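Local coordinates for protein transcriptional activator, putative (Pyrococcus furiosus, PDB 1RTW) that is of unknown function but is a putative transcriptional activator of the all-helical TENA/THI-4/PQQC family, at residues B[24-29]-B[147-152]; B[33-38]-B[204-209]; B[134-139]-B[151-156]. All blocks are in the same frame, centred on the assembly; numbering follows the deposited sequence.

Three contacts from one all-helical chain illustrate how interface chemistry follows depth. Contact 3, about 11 Å from the chain centre (centre to centre), is wholly buried and apolar, one helix crossing another through tryptophans and an isoleucine. Contact 1, about 9 Å from it between centres, also uses helix 150-157, but at its entry turn, where a selenomethionine packs inside and a polar asparagine meets a proline outside. Contact 2 is only partly buried and joins helix 33-60 to the C-terminal loop; there backbone carbonyls do much of the work, with one side-chain hydrogen bond across. Phe36 of contact 2 packs on Tyr149 of contact 1 and on Phe152, which contacts 1 and 3 share.

Contact 1. Residues B[24-29]-B[147-152]; sequences IEMAEN and SPYQEF
Met26, present as selenomethionine, and Tyr149 form the dense inner half of this contact, in which no hydrogen bond joins the two segments. The Met26 chain bends at both chi2 and chi3, which turns its end out of helix 21-28 toward the ring, and the two side chains cross at about a right angle. Met26 SE lies 4.8 Å from the centroid of the Tyr149 ring, 57° off the ring normal, an oblique Met-aromatic contact. The terminal methyl, Met26 CE, reaches 3.7 Å from Tyr149 CD2 and also lies 3.9 Å from Ser147 OG. Pro148 CB covers one face of the same ring, over its centre, and the ring also stacks with Phe36 of helix 33-60.

The second partner is a turn that leads into a helix. Residues 147-150 make a type I beta turn, and Tyr149 occupies the N-cap position of helix 150-157. Ser147 OG accepts a hydrogen bond from the Tyr149 backbone N at 2.8 Å with an N-H...O angle of 160°. This ST turn holds the hydroxyl oxygen within its own segment; Met26 CE packs beside it.

Toward the solvent the contact becomes more polar and rests on few atoms, though the main approach is close. Asn29, the first residue to leave helical geometry after helix 21-28, has a positive phi. Asn29 ND2 comes within 3.1 Å of Pro148 CD, the two side chains approaching from opposite directions, while Asn29 OD1 stands 3.7 Å from Ser147 CA. Pro148 itself is exposed, although its carbonyl oxygen is held by Lys86 NZ of helix 66-89.

Contact 2. Residues B[33-38]-B[204-209]; sequences KENFEK and IAYGGE
The loop that follows helix 181-201 carries the C-terminal end of the modelled chain back against the first turns of helix 33-60, where Asn35 and Lys38, one turn apart, receive Ala205 and its neighbours. This is a case of a helix flank holding a loop largely through main-chain oxygens. Asn35 ND2 donates to Ala205 O at 3.1 Å with an N-H...O angle of 148°. The donor stands well above the carbonyl plane, and the oxygen is itself tilted from the plane of the Asn35 amide. A CA-H...O contact from Asn35 CA approaches Ala205 O at 3.6 Å, so that this oxygen is met by both the backbone and the side chain of one residue. In return, Ala205 CB sits against the helix backbone, 3.2 Å from Asn35 O.

The Asn35 amide also lies obliquely against the Tyr206 ring, its plane 51° from that of the ring and Asn35 OD1 3.6 Å from Tyr206 CE1. Ala205 CB borders one face of this ring near the rim, Lys21 makes a cation-pi contact with it, and Tyr206 OH forms a weak hydrogen bond with Glu25 of helix 21-28.

Lys38 contributes its aliphatic stem. With CG anti to the backbone N, chi1 -172°, the chain runs out along the loop and then bends at chi3 and chi4. Lys38 CD passes 3.1 Å from Ile204 O, and Lys38 CE lies 3.3 Å from Gly207 O. Ile204 O also accepts a hydrogen bond from the backbone N of Gly207, closing the turn of the loop.

Lys38 CE adjoins the cationic ammonium and carries some positive character, so its closeness to Gly207 O is probably mildly favourable, with a weaker effect for CD at Ile204 O.

Contact 3. Residues B[134-139]-B[151-156]; sequences EAWKWV and EFINHW
From facing positions on two crossing helices, Trp136 and Trp156 both leave with CG anti to the carbonyl carbon, chi1 -66° in Trp136, and lie side by side, pointing the same way; their different chi2 values tilt the rings. Trp156 CE3 settles over one face of the Trp136 ring, toward its rim, and comes within 3.4 Å of Trp136 NE1. The pair is oblique: the planes are inclined by 32°, and the five-membered ring of Trp136 and the six-membered ring of Trp156 have centroids 4.6 Å apart. The fit continues at the base of Trp156, whose CB lies 3.5 Å from Trp136 CD1.

The CE3-CZ3 side of the six-membered ring of Trp136 meets Ile153. Trp136 CZ3 stands 4.0 Å from Ile153 CG1, the two side chains crossing at about a right angle, and Trp136 CE3 approaches Ile153 CA at 3.8 Å. One turn further along its helix, Val139 CG1 lies 3.9 Å from Ile153 CG2, and Ile153 CD1 reaches the same methyl. No hydrogen bond joins the segments.

Axes of segments 134-139 and 151-156 approach to 8.4 Å and run at 122° to each other, a steep crossing between helices 118-142 and 150-157, which follow one another in the chain. Tyr132 meets both tryptophans edge-to-face, and Trp156 NE1 is hydrogen-bonded to Glu79 OE2 of helix 66-89. The Trp156 side chain lies about 4 Å, nearest atoms, from a phosphate ion. Helix 21-28 adds Met26 against Trp136 and Leu23 against Val139, while helix 33-60 places Trp39 and Asp43 beside Trp156.

Contact 1. Residues B[24-29]-B[147-152]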
loop_
_atom_site.group_PDB
_atom_site.type_symbol
_atom_site.label_atom_id
_atom_site.label_comp_id
_atom_site.label_asym_id
_atom_site.label_seq_id
_atom_site.Cartn_x
_atom_site.Cartn_y
_atom_site.Cartn_z
ATOM N N ILE B 24 -20.425 -5.015 32.359
ATOM C CA ILE B 24 -21.154 -5.200 33.611
ATOM C C ILE B 24 -22.292 -6.181 33.375
ATOM O O ILE B 24 -22.559 -7.055 34.203
ATOM C CB ILE B 24 -21.786 -3.882 34.106
ATOM C CG1 ILE B 24 -20.702 -2.870 34.463
ATOM C CG2 ILE B 24 -22.692 -4.146 35.304
ATOM C CD1 ILE B 24 -21.252 -1.490 34.786
ATOM N N GLU B 25 -22.948 -6.038 32.231
ATOM C CA GLU B 25 -24.070 -6.894 31.902
ATOM C C GLU B 25 -23.635 -8.307 31.572
ATOM O O GLU B 25 -24.343 -9.260 31.881
ATOM C CB GLU B 25 -24.901 -6.273 30.785
ATOM C CG GLU B 25 -25.480 -4.925 31.185
ATOM C CD GLU B 25 -26.421 -4.335 30.157
ATOM O OE1 GLU B 25 -26.590 -4.908 29.062
ATOM O OE2 GLU B 25 -26.999 -3.279 30.465
HETATM N N MSE B 26 -22.463 -8.440 30.957
HETATM C CA MSE B 26 -21.920 -9.756 30.640
HETATM C C MSE B 26 -21.618 -10.466 31.965
HETATM O O MSE B 26 -21.950 -11.642 32.143
HETATM C CB MSE B 26 -20.619 -9.625 29.842
HETATM C CG MSE B 26 -20.779 -9.229 28.383
HETATM SE SE MSE B 26 -21.362 -10.669 27.226
HETATM C CE MSE B 26 -20.291 -12.087 27.939
ATOM N N ALA B 27 -21.031 -9.713 32.896
ATOM C CA ALA B 27 -20.640 -10.213 34.215
ATOM C C ALA B 27 -21.804 -10.570 35.133
ATOM O O ALA B 27 -21.709 -11.521 35.907
ATOM C CB ALA B 27 -19.712 -9.217 34.909
ATOM N N GLU B 28 -22.891 -9.809 35.047
ATOM C CA GLU B 28 -24.068 -10.045 35.872
ATOM C C GLU B 28 -25.132 -10.831 35.118
ATOM O O GLU B 28 -26.188 -11.137 35.670
ATOM C CB GLU B 28 -24.658 -8.711 36.340
ATOM C CG GLU B 28 -23.711 -7.871 37.203
ATOM C CD GLU B 28 -24.318 -6.543 37.657
ATOM O OE1 GLU B 28 -25.513 -6.295 37.380
ATOM O OE2 GLU B 28 -23.596 -5.741 38.296
ATOM N N ASN B 29 -24.848 -11.146 33.857
ATOM C CA ASN B 29 -25.767 -11.877 32.984
ATOM C C ASN B 29 -27.075 -11.165 32.686
ATOM O O ASN B 29 -28.052 -11.785 32.250
ATOM C CB ASN B 29 -26.035 -13.283 33.505
ATOM C CG ASN B 29 -25.198 -14.316 32.802
ATOM O OD1 ASN B 29 -24.159 -14.743 33.312
ATOM N ND2 ASN B 29 -25.624 -14.704 31.602
ATOM N N SER B 147 -21.582 -17.747 32.229
ATOM C CA SER B 147 -22.204 -17.056 31.105
ATOM C C SER B 147 -22.474 -17.927 29.882
ATOM O O SER B 147 -21.797 -18.929 29.661
ATOM C CB SER B 147 -21.319 -15.876 30.683
ATOM O OG SER B 147 -21.669 -15.400 29.396
ATOM N N PRO B 148 -23.498 -17.560 29.090
ATOM C CA PRO B 148 -23.871 -18.283 27.873
ATOM C C PRO B 148 -22.827 -17.962 26.803
ATOM O O PRO B 148 -22.826 -18.543 25.717
ATOM C CB PRO B 148 -25.210 -17.643 27.491
ATOM C CG PRO B 148 -25.723 -17.055 28.760
ATOM C CD PRO B 148 -24.485 -16.504 29.382
ATOM N N TYR B 149 -21.964 -16.998 27.107
ATOM C CA TYR B 149 -20.921 -16.569 26.180
ATOM C C TYR B 149 -19.553 -16.810 26.791
ATOM O O TYR B 149 -18.604 -16.071 26.528
ATOM C CB TYR B 149 -21.087 -15.081 25.865
ATOM C CG TYR B 149 -22.523 -14.692 25.640
ATOM C CD1 TYR B 149 -23.237 -15.196 24.553
ATOM C CD2 TYR B 149 -23.185 -13.853 26.533
ATOM C CE1 TYR B 149 -24.576 -14.879 24.364
ATOM C CE2 TYR B 149 -24.529 -13.529 26.350
ATOM C CZ TYR B 149 -25.214 -14.049 25.263
ATOM O OH TYR B 149 -26.542 -13.764 25.081
ATOM N N GLN B 150 -19.458 -17.872 27.586
ATOM C CA GLN B 150 -18.216 -18.232 28.253
ATOM C C GLN B 150 -17.045 -18.417 27.280
ATOM O O GLN B 150 -15.906 -18.068 27.603
ATOM C CB GLN B 150 -18.429 -19.500 29.081
ATOM C CG GLN B 150 -17.313 -19.795 30.053
ATOM C CD GLN B 150 -17.154 -18.720 31.094
ATOM O OE1 GLN B 150 -18.139 -18.201 31.625
ATOM N NE2 GLN B 150 -15.910 -18.382 31.406
ATOM N N GLU B 151 -17.333 -18.928 26.086
ATOM C CA GLU B 151 -16.301 -19.155 25.069
ATOM C C GLU B 151 -15.477 -17.889 24.830
ATOM O O GLU B 151 -14.244 -17.926 24.872
ATOM C CB GLU B 151 -16.925 -19.611 23.744
ATOM C CG GLU B 151 -17.927 -20.753 23.864
ATOM C CD GLU B 151 -19.362 -20.302 23.630
ATOM O OE1 GLU B 151 -19.853 -19.434 24.392
ATOM O OE2 GLU B 151 -19.995 -20.818 22.677
ATOM N N PHE B 152 -16.171 -16.775 24.594
ATOM C CA PHE B 152 -15.532 -15.478 24.352
ATOM C C PHE B 152 -14.795 -14.945 25.570
ATOM O O PHE B 152 -13.693 -14.408 25.447
ATOM C CB PHE B 152 -16.565 -14.446 23.904
ATOM C CG PHE B 152 -17.252 -14.812 22.636
ATOM C CD1 PHE B 152 -16.767 -14.365 21.421
ATOM C CD2 PHE B 152 -18.361 -15.641 22.652
ATOM C CE1 PHE B 152 -17.372 -14.741 20.238
ATOM C CE2 PHE B 152 -18.977 -16.025 21.479
ATOM C CZ PHE B 152 -18.482 -15.576 20.264
#

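Contact 2. Residues B[33-38]-B[204-209]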
loop_
_atom_site.group_PDB
_atom_site.type_symbol
_atom_site.label_atom_id
_atom_site.label_comp_id
_atom_site.label_asym_id
_atom_site.label_seq_id
_atom_site.Cartn_x
_atom_site.Cartn_y
_atom_site.Cartn_z
ATOM N N LYS B 33 -30.324 -10.443 24.825
ATOM C CA LYS B 33 -29.965 -11.155 23.610
ATOM C C LYS B 33 -29.626 -10.232 22.435
ATOM O O LYS B 33 -28.596 -10.402 21.784
ATOM C CB LYS B 33 -31.112 -12.090 23.226
ATOM C CG LYS B 33 -30.805 -13.045 22.097
ATOM C CD LYS B 33 -32.014 -13.895 21.777
ATOM C CE LYS B 33 -31.667 -14.921 20.724
ATOM N NZ LYS B 33 -32.843 -15.763 20.380
ATOM N N GLU B 34 -30.491 -9.248 22.199
ATOM C CA GLU B 34 -30.345 -8.282 21.109
ATOM C C GLU B 34 -29.046 -7.493 21.151
ATOM O O GLU B 34 -28.473 -7.177 20.110
ATOM C CB GLU B 34 -31.514 -7.288 21.109
ATOM C CG GLU B 34 -32.892 -7.906 20.900
ATOM C CD GLU B 34 -33.322 -8.800 22.050
ATOM O OE1 GLU B 34 -33.382 -8.314 23.201
ATOM O OE2 GLU B 34 -33.586 -9.996 21.799
ATOM N N ASN B 35 -28.610 -7.146 22.357
ATOM C CA ASN B 35 -27.387 -6.380 22.534
ATOM C C ASN B 35 -26.155 -7.219 22.208
ATOM O O ASN B 35 -25.217 -6.731 21.580
ATOM C CB ASN B 35 -27.324 -5.809 23.950
ATOM C CG ASN B 35 -28.488 -4.872 24.248
ATOM O OD1 ASN B 35 -29.073 -4.913 25.328
ATOM N ND2 ASN B 35 -28.836 -4.032 23.280
ATOM N N PHE B 36 -26.178 -8.490 22.603
ATOM C CA PHE B 36 -25.069 -9.383 22.316
ATOM C C PHE B 36 -24.993 -9.660 20.817
ATOM O O PHE B 36 -23.898 -9.718 20.248
ATOM C CB PHE B 36 -25.200 -10.714 23.068
ATOM C CG PHE B 36 -24.118 -11.690 22.734
ATOM C CD1 PHE B 36 -22.860 -11.580 23.327
ATOM C CD2 PHE B 36 -24.322 -12.669 21.765
ATOM C CE1 PHE B 36 -21.824 -12.421 22.952
ATOM C CE2 PHE B 36 -23.287 -13.517 21.381
ATOM C CZ PHE B 36 -22.034 -13.389 21.977
ATOM N N GLU B 37 -26.148 -9.842 20.182
ATOM C CA GLU B 37 -26.182 -10.120 18.751
ATOM C C GLU B 37 -25.569 -8.983 17.947
ATOM O O GLU B 37 -24.774 -9.220 17.037
ATOM C CB GLU B 37 -27.607 -10.399 18.277
ATOM C CG GLU B 37 -27.709 -10.608 16.770
ATOM C CD GLU B 37 -29.045 -11.206 16.311
ATOM O OE1 GLU B 37 -29.673 -11.977 17.076
ATOM O OE2 GLU B 37 -29.448 -10.924 15.162
ATOM N N LYS B 38 -25.930 -7.754 18.293
ATOM C CA LYS B 38 -25.410 -6.584 17.602
ATOM C C LYS B 38 -23.892 -6.495 17.785
ATOM O O LYS B 38 -23.167 -6.194 16.840
ATOM C CB LYS B 38 -26.102 -5.312 18.110
ATOM C CG LYS B 38 -25.766 -4.065 17.314
ATOM C CD LYS B 38 -26.805 -2.984 17.521
ATOM C CE LYS B 38 -28.142 -3.370 16.904
ATOM N NZ LYS B 38 -28.023 -3.541 15.425
ATOM N N ILE B 204 -21.822 0.169 20.428
ATOM C CA ILE B 204 -22.494 -0.395 19.261
ATOM C C ILE B 204 -23.608 -1.372 19.621
ATOM O O ILE B 204 -24.648 -1.388 18.973
ATOM C CB ILE B 204 -21.478 -1.083 18.315
ATOM C CG1 ILE B 204 -20.583 -0.032 17.654
ATOM C CG2 ILE B 204 -22.196 -1.887 17.257
ATOM C CD1 ILE B 204 -19.431 -0.621 16.851
ATOM N N ALA B 205 -23.397 -2.172 20.659
ATOM C CA ALA B 205 -24.400 -3.139 21.081
ATOM C C ALA B 205 -25.757 -2.495 21.403
ATOM O O ALA B 205 -26.812 -3.096 21.179
ATOM C CB ALA B 205 -23.893 -3.904 22.274
ATOM N N TYR B 206 -25.726 -1.260 21.905
ATOM C CA TYR B 206 -26.953 -0.559 22.265
ATOM C C TYR B 206 -27.490 0.329 21.156
ATOM O O TYR B 206 -28.528 0.973 21.313
ATOM C CB TYR B 206 -26.749 0.210 23.570
ATOM C CG TYR B 206 -26.202 -0.699 24.646
ATOM C CD1 TYR B 206 -27.027 -1.619 25.290
ATOM C CD2 TYR B 206 -24.836 -0.731 24.922
ATOM C CE1 TYR B 206 -26.503 -2.561 26.170
ATOM C CE2 TYR B 206 -24.299 -1.663 25.798
ATOM C CZ TYR B 206 -25.137 -2.583 26.417
ATOM O OH TYR B 206 -24.597 -3.534 27.251
ATOM N N GLY B 207 -26.781 0.343 20.028
ATOM C CA GLY B 207 -27.202 1.120 18.876
ATOM C C GLY B 207 -28.524 0.584 18.359
ATOM O O GLY B 207 -28.824 -0.604 18.513
ATOM N N GLY B 208 -29.298 1.437 17.702
ATOM C CA GLY B 208 -30.597 1.008 17.223
ATOM C C GLY B 208 -31.524 1.115 18.416
ATOM O O GLY B 208 -32.205 0.155 18.786
ATOM N N GLU B 209 -31.465 2.273 19.068
ATOM C CA GLU B 209 -32.280 2.575 20.238
ATOM C C GLU B 209 -33.484 3.441 19.844
ATOM O O GLU B 209 -33.948 3.324 18.687
ATOM C CB GLU B 209 -31.436 3.297 21.296
ATOM C CG GLU B 209 -31.086 2.443 22.502
ATOM C CD GLU B 209 -30.975 3.249 23.787
ATOM O OE1 GLU B 209 -31.548 4.358 23.860
ATOM O OE2 GLU B 209 -30.328 2.759 24.737
#

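Contact 3. Residues B[134-139]-B[151-156]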
loop_
_atom_site.group_PDB
_atom_site.type_symbol
_atom_site.label_atom_id
_atom_site.label_comp_id
_atom_site.label_asym_id
_atom_site.label_seq_id
_atom_site.Cartn_x
_atom_site.Cartn_y
_atom_site.Cartn_z
ATOM N N GLU B 134 -7.667 -6.911 28.860
ATOM C CA GLU B 134 -8.110 -6.301 30.112
ATOM C C GLU B 134 -9.625 -6.353 30.321
ATOM O O GLU B 134 -10.093 -6.737 31.397
ATOM C CB GLU B 134 -7.620 -4.854 30.203
ATOM C CG GLU B 134 -6.110 -4.718 30.353
ATOM C CD GLU B 134 -5.571 -5.415 31.588
ATOM O OE1 GLU B 134 -6.234 -5.367 32.645
ATOM O OE2 GLU B 134 -4.480 -6.014 31.506
ATOM N N ALA B 135 -10.386 -6.001 29.284
ATOM C CA ALA B 135 -11.849 -5.990 29.357
ATOM C C ALA B 135 -12.435 -7.351 29.682
ATOM O O ALA B 135 -13.258 -7.481 30.585
ATOM C CB ALA B 135 -12.435 -5.469 28.060
ATOM N N TRP B 136 -12.003 -8.364 28.943
ATOM C CA TRP B 136 -12.494 -9.709 29.155
ATOM C C TRP B 136 -11.930 -10.318 30.435
ATOM O O TRP B 136 -12.532 -11.216 31.018
ATOM C CB TRP B 136 -12.225 -10.565 27.918
ATOM C CG TRP B 136 -13.037 -10.072 26.760
ATOM C CD1 TRP B 136 -12.608 -9.270 25.734
ATOM C CD2 TRP B 136 -14.443 -10.252 26.564
ATOM N NE1 TRP B 136 -13.659 -8.938 24.923
ATOM C CE2 TRP B 136 -14.792 -9.524 25.402
ATOM C CE3 TRP B 136 -15.435 -10.955 27.251
ATOM C CZ2 TRP B 136 -16.105 -9.476 24.925
ATOM C CZ3 TRP B 136 -16.739 -10.904 26.773
ATOM C CH2 TRP B 136 -17.058 -10.173 25.618
ATOM N N LYS B 137 -10.800 -9.793 30.896
ATOM C CA LYS B 137 -10.203 -10.272 32.137
ATOM C C LYS B 137 -11.098 -9.741 33.259
ATOM O O LYS B 137 -11.409 -10.459 34.212
ATOM C CB LYS B 137 -8.774 -9.746 32.288
ATOM C CG LYS B 137 -7.907 -10.568 33.227
ATOM C CD LYS B 137 -6.425 -10.259 33.050
ATOM C CE LYS B 137 -6.099 -8.803 33.356
ATOM N NZ LYS B 137 -4.652 -8.503 33.164
ATOM N N TRP B 138 -11.550 -8.495 33.107
ATOM C CA TRP B 138 -12.435 -7.880 34.082
ATOM C C TRP B 138 -13.709 -8.708 34.173
ATOM O O TRP B 138 -14.205 -8.985 35.264
ATOM C CB TRP B 138 -12.797 -6.453 33.675
ATOM C CG TRP B 138 -13.606 -5.732 34.733
ATOM C CD1 TRP B 138 -13.122 -4.930 35.723
ATOM C CD2 TRP B 138 -15.027 -5.792 34.928
ATOM N NE1 TRP B 138 -14.147 -4.492 36.527
ATOM C CE2 TRP B 138 -15.324 -5.007 36.062
ATOM C CE3 TRP B 138 -16.072 -6.438 34.258
ATOM C CZ2 TRP B 138 -16.633 -4.844 36.540
ATOM C CZ3 TRP B 138 -17.374 -6.277 34.735
ATOM C CH2 TRP B 138 -17.639 -5.486 35.869
ATOM N N VAL B 139 -14.240 -9.088 33.016
ATOM C CA VAL B 139 -15.452 -9.886 32.965
ATOM C C VAL B 139 -15.282 -11.231 33.672
ATOM O O VAL B 139 -16.140 -11.628 34.455
ATOM C CB VAL B 139 -15.924 -10.095 31.514
ATOM C CG1 VAL B 139 -17.067 -11.085 31.470
ATOM C CG2 VAL B 139 -16.380 -8.772 30.924
ATOM N N GLU B 151 -17.333 -18.928 26.086
ATOM C CA GLU B 151 -16.301 -19.155 25.069
ATOM C C GLU B 151 -15.477 -17.889 24.830
ATOM O O GLU B 151 -14.244 -17.926 24.872
ATOM C CB GLU B 151 -16.925 -19.611 23.744
ATOM C CG GLU B 151 -17.927 -20.753 23.864
ATOM C CD GLU B 151 -19.362 -20.302 23.630
ATOM O OE1 GLU B 151 -19.853 -19.434 24.392
ATOM O OE2 GLU B 151 -19.995 -20.818 22.677
ATOM N N PHE B 152 -16.171 -16.775 24.594
ATOM C CA PHE B 152 -15.532 -15.478 24.352
ATOM C C PHE B 152 -14.795 -14.945 25.570
ATOM O O PHE B 152 -13.693 -14.408 25.447
ATOM C CB PHE B 152 -16.565 -14.446 23.904
ATOM C CG PHE B 152 -17.252 -14.812 22.636
ATOM C CD1 PHE B 152 -16.767 -14.365 21.421
ATOM C CD2 PHE B 152 -18.361 -15.641 22.652
ATOM C CE1 PHE B 152 -17.372 -14.741 20.238
ATOM C CE2 PHE B 152 -18.977 -16.025 21.479
ATOM C CZ PHE B 152 -18.482 -15.576 20.264
ATOM N N ILE B 153 -15.411 -15.088 26.740
ATOM C CA ILE B 153 -14.814 -14.624 27.977
ATOM C C ILE B 153 -13.492 -15.343 28.216
ATOM O O ILE B 153 -12.494 -14.714 28.558
ATOM C CB ILE B 153 -15.740 -14.873 29.171
ATOM C CG1 ILE B 153 -17.086 -14.209 28.926
ATOM C CG2 ILE B 153 -15.130 -14.291 30.438
ATOM C CD1 ILE B 153 -18.113 -14.540 29.967
ATOM N N ASN B 154 -13.497 -16.659 28.013
ATOM C CA ASN B 154 -12.310 -17.481 28.203
ATOM C C ASN B 154 -11.210 -17.203 27.194
ATOM O O ASN B 154 -10.052 -17.084 27.572
ATOM C CB ASN B 154 -12.656 -18.977 28.153
ATOM C CG ASN B 154 -13.379 -19.459 29.406
ATOM O OD1 ASN B 154 -13.245 -18.873 30.491
ATOM N ND2 ASN B 154 -14.153 -20.535 29.261
ATOM N N HIS B 155 -11.561 -17.104 25.915
ATOM C CA HIS B 155 -10.550 -16.862 24.898
ATOM C C HIS B 155 -9.736 -15.584 25.113
ATOM O O HIS B 155 -8.510 -15.631 25.129
ATOM C CB HIS B 155 -11.151 -16.868 23.485
ATOM C CG HIS B 155 -10.157 -16.504 22.421
ATOM N ND1 HIS B 155 -10.201 -15.301 21.749
ATOM C CD2 HIS B 155 -9.037 -17.130 22.003
ATOM C CE1 HIS B 155 -9.139 -15.201 20.972
ATOM N NE2 HIS B 155 -8.415 -16.292 21.104
ATOM N N TRP B 156 -10.410 -14.461 25.335
ATOM C CA TRP B 156 -9.696 -13.204 25.520
ATOM C C TRP B 156 -9.068 -12.971 26.891
ATOM O O TRP B 156 -8.223 -12.080 27.046
ATOM C CB TRP B 156 -10.570 -12.028 25.105
ATOM C CG TRP B 156 -10.694 -11.921 23.627
ATOM C CD1 TRP B 156 -9.673 -11.859 22.720
ATOM C CD2 TRP B 156 -11.898 -11.847 22.875
ATOM N NE1 TRP B 156 -10.169 -11.750 21.447
ATOM C CE2 TRP B 156 -11.547 -11.747 21.513
ATOM C CE3 TRP B 156 -13.257 -11.864 23.214
ATOM C CZ2 TRP B 156 -12.487 -11.647 20.494
ATOM C CZ3 TRP B 156 -14.194 -11.764 22.210
ATOM C CH2 TRP B 156 -13.808 -11.664 20.862
#